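Local coordinates for protein endoglucanase (Acetivibrio cellulolyticus, PDB 5NRM) that acts through this type I cohesin domain as a scaffoldin module that binds the dockerin of a Cel5 enzyme, while the whole protein probably also cleaves cellulose, at residues F3-I7 / V129-N135; G12-V18 / F99-S103; G31-A35 / L77-Y81; F37-D42 / K110-S116; D52-T58 / I88-F94. One frame throughout, in Å; residues are numbered along the deposited sequence.

From the N terminus, strand 4-12 is paired at once with the end of the domain: contact 1 closes the widest loop, and the other four lie within it. Contact 2 joins the turn after that strand and the start of strand 17-25 to the end of strand 92-101, and so encloses contacts 3 and 5. Next comes strand 34-41, which is used twice: contact 3 pairs its start with strand 73-79, and contact 4 pairs its remainder with strand 110-116. Contact 4 crosses contacts 2 and 3 but encloses contact 5, which ties the end of strand 46-53 to residues 88-94 and crosses contact 3. Together they tie the strands of both sheets of a beta sandwich.

Contact 1. Residues F3-I7 / V129-N135; sequences FNLSI and VVAKVTN
The CD2-CE2 part of the Phe3 ring packs against Val129 and Ala131, which approach it obliquely, and this is the tightly packed end of the contact. With chi1 at -179°, CG stands anti to the backbone N, which carries the ring across to the other segment. CD2 comes within 3.4 Å of Val129 CG1, the two side chains crossing at about a right angle, and CE2 lies 3.7 Å from Ala131 CB. Val130 O sits at the ring edge, near its plane. The small methyl of Ala131 suits the place because it also meets Leu5 CB, at 3.9 Å. Beyond the ring, Phe121 packs edge-to-face with Phe3, and Leu5, Ile7 and Val133 all rest on Ile115.

The opposite face, formed by Asn4, Ser6, Lys132 and Thr134, is polar and looser. Asn4 and Lys132 lie side by side and point the same way, the amide OD1 lying 3.4 Å from Lys132 CB, before the lysine chain bends away. A water is shared among Asn4 OD1, Lys132 O and Thr134 OG1, so its two protons cannot serve every acceptor around it at once.

Between the two faces runs a parallel ladder. Lys132 N gives to Phe3 O at 2.9 Å and Leu5 N to Lys132 O; Thr134 N then gives to Leu5 O at 3.0 Å and Ile7 N to Thr134 O. These four bonds satisfy the facing backbone groups, so that the surface with Leu5 and Val133 can be apolar while the other keeps groups that tolerate water: an amphipathic strand pair, with the sandwich interior on the side of Leu5.

Contact 2. Residues G12-V18 / F99-S103; sequences GNPGSSV and FNIKS
A type II beta turn from Asn13 to Ser16, in the connection between the paired strands 4-12 and 17-25, folds over Ile101 at the end of strand 92-101. Pro14 and Gly15 take its two central positions: proline's fixed phi fits the first, and Gly15, with phi 91°, accepts the left-handed backbone of the second. Ser16 N closes the turn on Asn13 O.

The side chain of Ile101 packs against the turn residues. Its CD1 reaches Asn13 O at 3.4 Å and its CG2 meets Pro14 CA at 3.6 Å, while CG1 meets Val18 CG1 at 3.8 Å, the two side chains crossing at about a right angle. Branching at CB lets one residue serve both directions. Its backbone is held too: Ile101 N gives a nearly straight bond to Ser16 O (2.8 Å, 170°), and Gly15 N reaches Ile101 O at 2.8 Å from above the carbonyl plane. Further on, Val18 and Phe99 form a hydrogen-bonded antiparallel pair, Val18 N to Phe99 O at 2.9 Å and Phe99 N to Val18 O.

Strand 132-140 contributes Val138 and Leu140 to the cover of Ile101. On the other flank of strand 92-101 lies strand 46-53, whose Leu46 touches both Phe99 and Ile101.

Contact 3. Residues G31-A35 / L77-Y81; sequences GISTA and LFLDY
Phe78 reaches across to residues 32-35 along the whole length of its side chain. CB lies 4.1 Å from Ala35 CB, a methyl small enough to stand beside an aromatic residue in a hydrogen-bonded antiparallel pair. With CG turned away from the backbone N (chi1 169°), the ring swings toward the loop residues that precede the partner strand. Ala35 N sits at the ring edge, CD2 passes Ser33 O at 3.8 Å, CE2 lies 3.5 Å from Ile32 O and equally near Ser33 O, and CZ ends 4.2 Å from Ile32 O. The far end of the ring is thus packed against two backbone carbonyl oxygens, which approach it obliquely.

The backbones are bonded from Ala35 N to Phe78 O and from Phe78 N to Ala35 O, both 2.9 Å; Asp80 N then takes Ser33 O. A water joins Ser33 OG to Asp80 OD2, and this oxygen also receives Ser84 N and Gly86 N.

Thr34 and Leu79 share the other face, CG2 against CD1 at 3.9 Å. There the dockerin chain docks: its Ser13 bonds Thr34 OG1 and its Ala17 packs on both residues, so a threonine, offering a hydroxyl and a methyl, and an apolar leucine both suit the site. Ser33 and Thr34 form a classic beta bulge opposite Gly122 of strand 118-122, which therefore flanks strand 34-41 on the side away from strand 73-79.

Contact 4. Residues F37-D42 / K110-S116; sequences FTVTYD and KAEVSIS
One water is gripped from three sides by Asp42, Lys110 and Glu112. It donates to Asp42 OD2 at 2.7 Å and to Lys110 O, and accepts from Glu112 N at 3.0 Å, so the water carries the polar link from the carboxylate of Asp42 to the neighbouring strand, while Asp42 CB packs against Ala111. Asp42 suits the strand's end because its other oxygen, OD1, bonds Thr44 OG1.

From here the two strands run antiparallel. Asp42 N gives to Glu112 O; Thr40 N reaches Ser114 O at 2.8 Å, nearly along the C=O axis, and Ser114 N returns to Thr40 O. Ser116 N still finds Thr38 O, but it comes from above the carbonyl plane, and a second water joins Thr38 N to Ser116 O.

Val39, Tyr41, Val113 and Ile115 occupy one face. Val39 CG1 lies 3.7 Å from Val113 CG1, the branched side chains crossing at a slant, and Ile115 CD1 reaches Phe37 CD1 at 3.8 Å. The Ile115 chain bends at chi2 (-57°), which turns its end toward the phenylalanine. The other face carries Thr38, Thr40, Ser114 and Ser116: small hydroxyl residues suited to a partly exposed surface, with Thr40 CG2 set 3.5 Å from Ser116 CB. An apolar face turned to Leu5, Ile7 and Leu46, and a hydroxyl-rich face on the other side, are typical of a sheet in the cohesin jelly-roll beta sandwich.

Contact 5. Residues D52-T58 / I88-F94; sequences DAGSIVT and ISTDGVF
Ile56 and Ile88 cross at about a right angle, CG1 of the first lying 3.7 Å from CG2 of the second. Ile56 has CG1 between its backbone N and carbonyl carbon (chi1 77°), a crowded setting that spreads its branches into the loop: CG2 meets Thr90 O at 3.2 Å and also Gly92 CA, while CD1 runs on to the edge of the Phe94 ring. Val57 meets Phe94 obliquely, CG2 to CD1 at 3.8 Å, and Ile88 CD1 lies in the plane of the same ring at its edge. Beta-branched Ile56 suits the place because CG2 can meet the loop while CG1 and CD1 turn to Ile88 and Phe94.

Gly54 begins a type I beta turn that ends at Val57, with Val57 N bonded to Gly54 O. Having no side chain, it brings CA to 3.2 Å from Val93 O. Its N bonds Phe94 O at 2.9 Å, well above the carbonyl plane, and Ile56 N gives a longer but straight bond to Val93 O (3.3 Å, 171°). Gly92, at phi 151°, takes a backbone conformation that glycine alone readily adopts.

Waters bridge the outer side: one joins Ser55 OG to Val93 N, another Ile56 O to Ser89 N. Phe78 and Phe64 add rings around Phe94. A turn folded back over a neighbouring strand, its isoleucine plugged into the opposing loop, closes this end of the hydrophobic core of the cohesin beta sandwich.

Contact 1. Residues F3-I7 / V129-N135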
# COMPACT_ATOMS: atom_id res chain seq x y z
N PHE A 3 -4.67 6.12 15.34
CA PHE A 3 -4.26 5.24 14.26
C PHE A 3 -2.85 5.61 13.80
O PHE A 3 -2.56 6.77 13.49
CB PHE A 3 -5.23 5.34 13.10
CG PHE A 3 -4.92 4.45 11.92
CD1 PHE A 3 -4.78 3.08 12.07
CD2 PHE A 3 -4.83 4.96 10.67
CE1 PHE A 3 -4.53 2.28 10.98
CE2 PHE A 3 -4.62 4.19 9.58
CZ PHE A 3 -4.38 2.82 9.73
N ASN A 4 -1.97 4.60 13.72
CA ASN A 4 -0.53 4.77 13.45
C ASN A 4 -0.06 3.81 12.39
O ASN A 4 -0.42 2.63 12.43
CB ASN A 4 0.30 4.49 14.71
CG ASN A 4 0.26 5.63 15.70
OD1 ASN A 4 1.14 6.49 15.70
ND2 ASN A 4 -0.79 5.69 16.50
N LEU A 5 0.69 4.34 11.46
CA LEU A 5 1.49 3.57 10.49
C LEU A 5 2.94 3.77 10.87
O LEU A 5 3.45 4.89 10.85
CB LEU A 5 1.20 4.12 9.09
CG LEU A 5 2.12 3.69 7.97
CD1 LEU A 5 2.13 2.14 7.84
CD2 LEU A 5 1.87 4.35 6.61
N SER A 6 3.65 2.68 11.21
CA SER A 6 5.01 2.76 11.66
C SER A 6 5.91 1.74 11.02
O SER A 6 5.50 0.63 10.61
CB SER A 6 5.10 2.64 13.16
OG SER A 6 4.69 1.35 13.61
N ILE A 7 7.15 2.12 10.89
CA ILE A 7 8.18 1.22 10.40
C ILE A 7 9.15 1.00 11.52
O ILE A 7 9.58 1.93 12.18
CB ILE A 7 8.92 1.81 9.17
CG1 ILE A 7 7.88 2.19 8.13
CG2 ILE A 7 10.01 0.82 8.70
CD1 ILE A 7 8.46 2.83 6.90
N VAL A 129 -9.05 7.15 6.88
CA VAL A 129 -8.53 7.10 8.24
C VAL A 129 -7.14 7.71 8.20
O VAL A 129 -6.28 7.13 7.51
CB VAL A 129 -8.35 5.67 8.78
CG1 VAL A 129 -8.09 5.75 10.30
CG2 VAL A 129 -9.54 4.82 8.46
N VAL A 130 -6.92 8.81 8.88
CA VAL A 130 -5.63 9.48 8.76
C VAL A 130 -4.65 8.75 9.74
O VAL A 130 -4.94 8.66 10.92
CB VAL A 130 -5.73 10.93 9.15
CG1 VAL A 130 -4.38 11.60 8.99
CG2 VAL A 130 -6.85 11.69 8.43
N ALA A 131 -3.47 8.30 9.25
CA ALA A 131 -2.48 7.64 10.08
C ALA A 131 -1.38 8.64 10.55
O ALA A 131 -0.91 9.49 9.75
CB ALA A 131 -1.82 6.52 9.28
N LYS A 132 -1.03 8.56 11.82
CA LYS A 132 0.24 9.18 12.32
C LYS A 132 1.38 8.28 11.82
O LYS A 132 1.35 7.09 12.04
CB LYS A 132 0.26 9.27 13.86
CG LYS A 132 1.59 9.76 14.51
CD LYS A 132 1.64 11.22 14.90
CE LYS A 132 3.09 11.70 15.03
NZ LYS A 132 3.84 11.65 13.72
N VAL A 133 2.34 8.88 11.12
CA VAL A 133 3.45 8.13 10.56
C VAL A 133 4.69 8.18 11.48
O VAL A 133 5.11 9.24 11.93
CB VAL A 133 3.79 8.66 9.18
CG1 VAL A 133 5.10 8.09 8.63
CG2 VAL A 133 2.65 8.44 8.22
N THR A 134 5.35 7.03 11.69
CA THR A 134 6.65 7.00 12.34
C THR A 134 7.58 6.19 11.43
O THR A 134 7.29 5.04 11.07
CB THR A 134 6.57 6.32 13.71
OG1 THR A 134 5.60 7.02 14.50
CG2 THR A 134 7.96 6.30 14.39
N ASN A 135 8.68 6.79 11.03
CA ASN A 135 9.62 6.12 10.17
C ASN A 135 10.64 5.27 10.94
O ASN A 135 10.73 5.33 12.18
CB ASN A 135 10.32 7.15 9.30
CG ASN A 135 9.35 7.79 8.33
OD1 ASN A 135 8.51 7.10 7.74
ND2 ASN A 135 9.43 9.11 8.18
O HOH W 1 3.24 6.04 13.91
O HOH W 2 11.00 3.18 14.09

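Contact 2. Residues G12-V18 / F99-S103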
# COMPACT_ATOMS: atom_id res chain seq x y z
N GLY A 12 20.78 -4.88 12.17
CA GLY A 12 21.30 -5.94 11.32
C GLY A 12 22.75 -5.74 10.98
O GLY A 12 23.32 -4.70 11.28
N ASN A 13 23.37 -6.75 10.38
CA ASN A 13 24.82 -6.77 10.13
C ASN A 13 25.09 -6.58 8.68
O ASN A 13 24.51 -7.27 7.88
CB ASN A 13 25.46 -8.10 10.55
CG ASN A 13 25.11 -8.46 11.97
OD1 ASN A 13 24.32 -9.38 12.24
ND2 ASN A 13 25.57 -7.64 12.88
N PRO A 14 26.07 -5.76 8.35
CA PRO A 14 26.45 -5.65 6.93
C PRO A 14 26.77 -7.02 6.40
O PRO A 14 27.44 -7.84 7.08
CB PRO A 14 27.67 -4.73 6.97
CG PRO A 14 27.32 -3.86 8.09
CD PRO A 14 26.77 -4.78 9.17
N GLY A 15 26.29 -7.32 5.20
CA GLY A 15 26.53 -8.63 4.61
C GLY A 15 25.46 -9.68 4.92
O GLY A 15 25.62 -10.83 4.46
N SER A 16 24.51 -9.35 5.75
CA SER A 16 23.46 -10.25 6.20
C SER A 16 22.12 -9.76 5.70
O SER A 16 21.93 -8.61 5.27
CB SER A 16 23.39 -10.29 7.72
OG SER A 16 24.54 -10.92 8.27
N SER A 17 21.13 -10.64 5.79
CA SER A 17 19.77 -10.27 5.43
C SER A 17 19.09 -9.74 6.66
O SER A 17 19.50 -10.00 7.81
CB SER A 17 19.07 -11.51 4.89
OG SER A 17 18.98 -12.47 5.92
N VAL A 18 18.03 -8.98 6.44
CA VAL A 18 17.23 -8.40 7.53
C VAL A 18 15.79 -8.21 7.08
O VAL A 18 15.51 -7.99 5.92
CB VAL A 18 17.85 -7.01 7.90
CG1 VAL A 18 17.71 -6.02 6.76
CG2 VAL A 18 17.33 -6.42 9.21
N PHE A 99 15.37 -7.28 3.01
CA PHE A 99 16.55 -6.75 2.39
C PHE A 99 17.78 -7.63 2.64
O PHE A 99 17.87 -8.30 3.65
CB PHE A 99 16.85 -5.38 3.03
CG PHE A 99 15.75 -4.36 2.83
CD1 PHE A 99 15.64 -3.65 1.63
CD2 PHE A 99 14.81 -4.15 3.84
CE1 PHE A 99 14.64 -2.66 1.53
CE2 PHE A 99 13.86 -3.19 3.74
CZ PHE A 99 13.74 -2.48 2.54
N ASN A 100 18.80 -7.49 1.77
CA ASN A 100 20.16 -7.85 2.09
C ASN A 100 20.90 -6.53 2.39
O ASN A 100 20.74 -5.56 1.64
CB ASN A 100 20.79 -8.53 0.91
CG ASN A 100 20.30 -9.94 0.69
OD1 ASN A 100 19.88 -10.63 1.62
ND2 ASN A 100 20.30 -10.36 -0.55
N ILE A 101 21.64 -6.47 3.49
CA ILE A 101 22.42 -5.36 3.84
C ILE A 101 23.72 -5.44 3.07
O ILE A 101 24.47 -6.43 3.24
CB ILE A 101 22.69 -5.32 5.36
CG1 ILE A 101 21.39 -5.32 6.15
CG2 ILE A 101 23.47 -4.04 5.69
CD1 ILE A 101 21.53 -5.57 7.62
N LYS A 102 24.09 -4.38 2.33
CA LYS A 102 25.28 -4.41 1.55
C LYS A 102 26.51 -4.60 2.47
O LYS A 102 26.61 -3.96 3.53
CB LYS A 102 25.41 -3.17 0.66
CG LYS A 102 24.26 -3.16 -0.34
CD LYS A 102 24.39 -1.99 -1.31
CE LYS A 102 23.36 -2.03 -2.43
NZ LYS A 102 23.48 -0.79 -3.29
N SER A 103 27.45 -5.41 2.00
CA SER A 103 28.66 -5.69 2.78
C SER A 103 29.55 -4.47 3.00
O SER A 103 30.27 -4.46 3.98
CB SER A 103 29.49 -6.83 2.17
OG SER A 103 29.74 -6.57 0.77
O HOH W 3 22.63 -11.05 2.82

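Contact 3. Residues G31-A35 / L77-Y81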
# COMPACT_ATOMS: atom_id res chain seq x y z
N GLY A 31 -12.28 -1.21 11.20
CA GLY A 31 -11.29 -1.92 10.44
C GLY A 31 -10.54 -1.12 9.36
O GLY A 31 -10.68 0.11 9.25
N ILE A 32 -9.74 -1.84 8.57
CA ILE A 32 -9.08 -1.29 7.42
C ILE A 32 -9.42 -2.15 6.22
O ILE A 32 -9.05 -3.35 6.19
CB ILE A 32 -7.56 -1.24 7.61
CG1 ILE A 32 -7.17 -0.28 8.75
CG2 ILE A 32 -6.84 -0.91 6.30
CD1 ILE A 32 -7.51 1.17 8.57
N SER A 33 -10.10 -1.58 5.23
CA SER A 33 -10.47 -2.25 3.99
C SER A 33 -9.60 -1.90 2.81
O SER A 33 -9.62 -2.62 1.82
CB SER A 33 -11.91 -1.99 3.60
OG SER A 33 -12.81 -2.51 4.58
N THR A 34 -8.88 -0.78 2.87
CA THR A 34 -8.00 -0.38 1.75
C THR A 34 -6.74 0.26 2.29
O THR A 34 -6.79 0.95 3.34
CB THR A 34 -8.70 0.66 0.77
OG1 THR A 34 -8.41 2.02 1.16
CG2 THR A 34 -10.16 0.61 0.77
N ALA A 35 -5.64 0.14 1.57
CA ALA A 35 -4.41 0.87 1.91
C ALA A 35 -3.59 1.09 0.70
O ALA A 35 -3.49 0.16 -0.14
CB ALA A 35 -3.61 0.14 2.96
N LEU A 77 0.01 -1.98 -1.58
CA LEU A 77 -1.40 -1.88 -1.85
C LEU A 77 -2.13 -3.01 -1.11
O LEU A 77 -1.72 -4.19 -1.20
CB LEU A 77 -1.65 -2.07 -3.37
CG LEU A 77 -3.12 -2.03 -3.81
CD1 LEU A 77 -3.72 -0.68 -3.61
CD2 LEU A 77 -3.16 -2.32 -5.30
N PHE A 78 -3.27 -2.71 -0.51
CA PHE A 78 -4.16 -3.68 0.09
C PHE A 78 -5.62 -3.31 -0.24
O PHE A 78 -5.99 -2.13 -0.19
CB PHE A 78 -4.02 -3.74 1.64
CG PHE A 78 -5.08 -4.53 2.33
CD1 PHE A 78 -5.08 -5.96 2.37
CD2 PHE A 78 -6.16 -3.88 2.88
CE1 PHE A 78 -6.10 -6.65 2.96
CE2 PHE A 78 -7.20 -4.58 3.52
CZ PHE A 78 -7.20 -5.97 3.53
N LEU A 79 -6.45 -4.32 -0.53
CA LEU A 79 -7.88 -4.14 -0.57
C LEU A 79 -8.56 -5.41 -0.15
O LEU A 79 -8.15 -6.51 -0.59
CB LEU A 79 -8.26 -3.83 -2.05
CG LEU A 79 -9.78 -3.66 -2.32
CD1 LEU A 79 -10.37 -2.42 -1.61
CD2 LEU A 79 -10.09 -3.63 -3.79
N ASP A 80 -9.61 -5.29 0.63
CA ASP A 80 -10.52 -6.42 0.86
C ASP A 80 -11.32 -6.68 -0.37
O ASP A 80 -12.31 -6.02 -0.58
CB ASP A 80 -11.46 -6.16 2.06
CG ASP A 80 -12.53 -7.21 2.21
OD1 ASP A 80 -12.37 -8.29 1.56
OD2 ASP A 80 -13.54 -6.91 2.88
N TYR A 81 -10.86 -7.60 -1.23
CA TYR A 81 -11.53 -7.80 -2.53
C TYR A 81 -12.98 -8.24 -2.31
O TYR A 81 -13.78 -8.04 -3.23
CB TYR A 81 -10.83 -8.89 -3.35
CG TYR A 81 -9.72 -8.37 -4.24
CD1 TYR A 81 -8.78 -7.44 -3.78
CD2 TYR A 81 -9.62 -8.77 -5.54
CE1 TYR A 81 -7.76 -7.00 -4.58
CE2 TYR A 81 -8.56 -8.35 -6.34
CZ TYR A 81 -7.65 -7.45 -5.87
OH TYR A 81 -6.59 -6.97 -6.61
O HOH W 4 -14.24 -4.45 3.53

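Contact 4. Residues F37-D42 / K110-S116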
# COMPACT_ATOMS: atom_id res chain seq x y z
N PHE A 37 0.41 3.07 -0.04
CA PHE A 37 1.49 3.99 0.39
C PHE A 37 2.78 3.58 -0.26
O PHE A 37 2.88 2.48 -0.82
CB PHE A 37 1.62 4.12 1.92
CG PHE A 37 1.87 2.82 2.64
CD1 PHE A 37 3.12 2.27 2.80
CD2 PHE A 37 0.79 2.10 3.17
CE1 PHE A 37 3.30 1.09 3.51
CE2 PHE A 37 0.95 0.96 3.90
CZ PHE A 37 2.22 0.43 4.05
N THR A 38 3.71 4.55 -0.23
CA THR A 38 5.04 4.37 -0.80
C THR A 38 5.99 4.22 0.38
O THR A 38 5.91 4.94 1.35
CB THR A 38 5.45 5.58 -1.60
OG1 THR A 38 4.58 5.75 -2.71
CG2 THR A 38 6.88 5.48 -2.18
N VAL A 39 6.95 3.28 0.24
CA VAL A 39 8.09 3.11 1.16
C VAL A 39 9.39 3.38 0.43
O VAL A 39 9.62 2.78 -0.60
CB VAL A 39 8.15 1.70 1.80
CG1 VAL A 39 9.35 1.61 2.75
CG2 VAL A 39 6.86 1.35 2.49
N THR A 40 10.15 4.32 0.92
CA THR A 40 11.50 4.61 0.45
C THR A 40 12.49 3.95 1.39
O THR A 40 12.24 3.80 2.58
CB THR A 40 11.78 6.08 0.20
OG1 THR A 40 11.54 6.80 1.39
CG2 THR A 40 10.86 6.56 -0.90
N TYR A 41 13.64 3.58 0.84
CA TYR A 41 14.73 2.98 1.64
C TYR A 41 16.04 3.44 1.10
O TYR A 41 16.19 3.74 -0.12
CB TYR A 41 14.56 1.47 1.72
CG TYR A 41 14.67 0.78 0.40
CD1 TYR A 41 15.93 0.34 -0.10
CD2 TYR A 41 13.55 0.56 -0.40
CE1 TYR A 41 16.04 -0.24 -1.36
CE2 TYR A 41 13.66 -0.02 -1.63
CZ TYR A 41 14.89 -0.44 -2.13
OH TYR A 41 15.02 -1.00 -3.41
N ASP A 42 17.05 3.36 1.94
CA ASP A 42 18.40 3.82 1.51
C ASP A 42 19.06 2.72 0.68
O ASP A 42 19.63 1.72 1.20
CB ASP A 42 19.25 4.14 2.74
CG ASP A 42 20.63 4.64 2.40
OD1 ASP A 42 21.01 4.58 1.21
OD2 ASP A 42 21.31 5.09 3.36
N LYS A 110 23.25 4.02 9.66
CA LYS A 110 21.81 3.70 9.63
C LYS A 110 21.32 3.75 8.18
O LYS A 110 21.76 4.58 7.41
CB LYS A 110 20.92 4.72 10.38
CG LYS A 110 21.37 5.14 11.72
CD LYS A 110 21.23 4.10 12.76
CE LYS A 110 21.58 4.73 14.10
NZ LYS A 110 22.98 4.36 14.49
N ALA A 111 20.44 2.83 7.84
CA ALA A 111 19.78 2.78 6.53
C ALA A 111 18.31 3.12 6.79
O ALA A 111 17.57 2.29 7.30
CB ALA A 111 19.91 1.43 5.86
N GLU A 112 17.91 4.34 6.44
CA GLU A 112 16.56 4.81 6.68
C GLU A 112 15.56 4.03 5.82
O GLU A 112 15.85 3.66 4.63
CB GLU A 112 16.44 6.27 6.35
CG GLU A 112 17.17 7.14 7.37
CD GLU A 112 17.01 8.61 7.17
OE1 GLU A 112 16.37 8.97 6.16
OE2 GLU A 112 17.55 9.35 8.04
N VAL A 113 14.39 3.76 6.41
CA VAL A 113 13.29 3.11 5.71
C VAL A 113 12.06 3.96 6.15
O VAL A 113 11.77 4.04 7.34
CB VAL A 113 13.06 1.65 6.10
CG1 VAL A 113 11.94 1.02 5.31
CG2 VAL A 113 14.32 0.82 5.86
N SER A 114 11.39 4.60 5.20
CA SER A 114 10.44 5.69 5.51
C SER A 114 9.19 5.55 4.65
O SER A 114 9.23 5.08 3.48
CB SER A 114 11.06 7.02 5.15
OG SER A 114 12.30 7.17 5.79
N ILE A 115 8.08 6.09 5.19
CA ILE A 115 6.92 6.34 4.32
C ILE A 115 7.19 7.61 3.52
O ILE A 115 7.75 8.57 4.08
CB ILE A 115 5.68 6.48 5.19
CG1 ILE A 115 5.43 5.26 6.09
CG2 ILE A 115 4.44 6.78 4.28
CD1 ILE A 115 5.28 3.90 5.41
N SER A 116 6.85 7.61 2.23
CA SER A 116 7.04 8.72 1.34
C SER A 116 5.69 9.20 0.77
O SER A 116 4.89 8.39 0.39
CB SER A 116 7.98 8.28 0.18
OG SER A 116 8.20 9.35 -0.73
O HOH W 5 2.53 7.05 0.73
O HOH W 6 19.92 6.20 5.34

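Contact 5. Residues D52-T58 / I88-F94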
# COMPACT_ATOMS: atom_id res chain seq x y z
N ASP A 52 6.53 -9.15 1.93
CA ASP A 52 5.47 -10.10 2.28
C ASP A 52 4.42 -9.46 3.11
O ASP A 52 4.65 -8.63 3.95
CB ASP A 52 6.09 -11.30 3.02
CG ASP A 52 7.01 -12.13 2.15
OD1 ASP A 52 6.57 -12.47 1.03
OD2 ASP A 52 8.10 -12.45 2.64
N ALA A 53 3.20 -9.97 2.95
CA ALA A 53 2.07 -9.52 3.78
C ALA A 53 2.35 -9.91 5.22
O ALA A 53 2.89 -10.98 5.46
CB ALA A 53 0.80 -10.20 3.33
N GLY A 54 2.03 -9.03 6.13
CA GLY A 54 2.16 -9.29 7.53
C GLY A 54 0.98 -10.08 8.06
O GLY A 54 -0.02 -10.29 7.36
N SER A 55 1.11 -10.51 9.30
CA SER A 55 0.16 -11.45 9.87
C SER A 55 -1.26 -10.89 10.00
O SER A 55 -2.21 -11.71 10.06
CB SER A 55 0.60 -12.01 11.23
OG SER A 55 0.47 -11.02 12.19
N ILE A 56 -1.46 -9.58 9.99
CA ILE A 56 -2.79 -9.03 10.15
C ILE A 56 -3.56 -8.98 8.83
O ILE A 56 -4.76 -8.65 8.84
CB ILE A 56 -2.73 -7.60 10.76
CG1 ILE A 56 -2.31 -6.53 9.73
CG2 ILE A 56 -1.90 -7.66 12.07
CD1 ILE A 56 -2.16 -5.13 10.29
N VAL A 57 -2.90 -9.24 7.70
CA VAL A 57 -3.49 -9.11 6.41
C VAL A 57 -4.40 -10.28 6.05
O VAL A 57 -4.03 -11.45 6.12
CB VAL A 57 -2.39 -8.86 5.33
CG1 VAL A 57 -2.94 -8.81 3.88
CG2 VAL A 57 -1.59 -7.60 5.63
N THR A 58 -5.64 -9.98 5.63
CA THR A 58 -6.57 -10.97 5.14
C THR A 58 -6.22 -11.42 3.72
O THR A 58 -5.76 -10.64 2.92
CB THR A 58 -8.00 -10.43 5.17
OG1 THR A 58 -8.01 -9.17 4.48
CG2 THR A 58 -8.45 -10.23 6.66
N ILE A 88 -9.19 -5.75 7.68
CA ILE A 88 -8.14 -6.02 8.69
C ILE A 88 -8.67 -5.44 9.96
O ILE A 88 -9.16 -4.32 10.02
CB ILE A 88 -6.79 -5.37 8.31
CG1 ILE A 88 -6.25 -5.96 7.05
CG2 ILE A 88 -5.85 -5.42 9.50
CD1 ILE A 88 -5.17 -5.17 6.42
N SER A 89 -8.64 -6.22 11.05
CA SER A 89 -9.24 -5.85 12.30
C SER A 89 -8.25 -5.76 13.50
O SER A 89 -8.54 -5.11 14.53
CB SER A 89 -10.27 -6.93 12.66
OG SER A 89 -9.62 -8.24 12.61
N THR A 90 -7.06 -6.31 13.28
CA THR A 90 -6.11 -6.52 14.37
C THR A 90 -4.85 -5.73 14.10
O THR A 90 -4.32 -5.72 13.01
CB THR A 90 -5.77 -8.03 14.42
OG1 THR A 90 -7.01 -8.69 14.74
CG2 THR A 90 -4.75 -8.32 15.52
N ASP A 91 -4.41 -5.04 15.13
CA ASP A 91 -3.17 -4.33 15.07
C ASP A 91 -1.99 -5.31 14.98
O ASP A 91 -2.02 -6.39 15.57
CB ASP A 91 -2.97 -3.48 16.34
CG ASP A 91 -3.93 -2.29 16.46
OD1 ASP A 91 -4.56 -2.00 15.45
OD2 ASP A 91 -3.95 -1.64 17.59
N GLY A 92 -0.93 -4.87 14.30
CA GLY A 92 0.26 -5.69 14.18
C GLY A 92 1.00 -5.39 12.91
O GLY A 92 0.92 -4.29 12.35
N VAL A 93 1.72 -6.39 12.44
CA VAL A 93 2.56 -6.27 11.29
C VAL A 93 1.68 -6.38 10.06
O VAL A 93 0.95 -7.35 9.83
CB VAL A 93 3.71 -7.36 11.28
CG1 VAL A 93 4.53 -7.18 10.04
CG2 VAL A 93 4.58 -7.22 12.48
N PHE A 94 1.80 -5.35 9.25
CA PHE A 94 1.12 -5.24 7.94
C PHE A 94 1.97 -5.68 6.76
O PHE A 94 1.45 -6.23 5.79
CB PHE A 94 0.69 -3.75 7.75
CG PHE A 94 -0.02 -3.47 6.43
CD1 PHE A 94 -1.37 -3.83 6.26
CD2 PHE A 94 0.59 -2.81 5.45
CE1 PHE A 94 -1.98 -3.51 5.06
CE2 PHE A 94 -0.01 -2.53 4.24
CZ PHE A 94 -1.31 -2.83 4.06
O HOH W 7 1.51 -8.92 13.76
O HOH W 8 -6.56 -8.54 10.88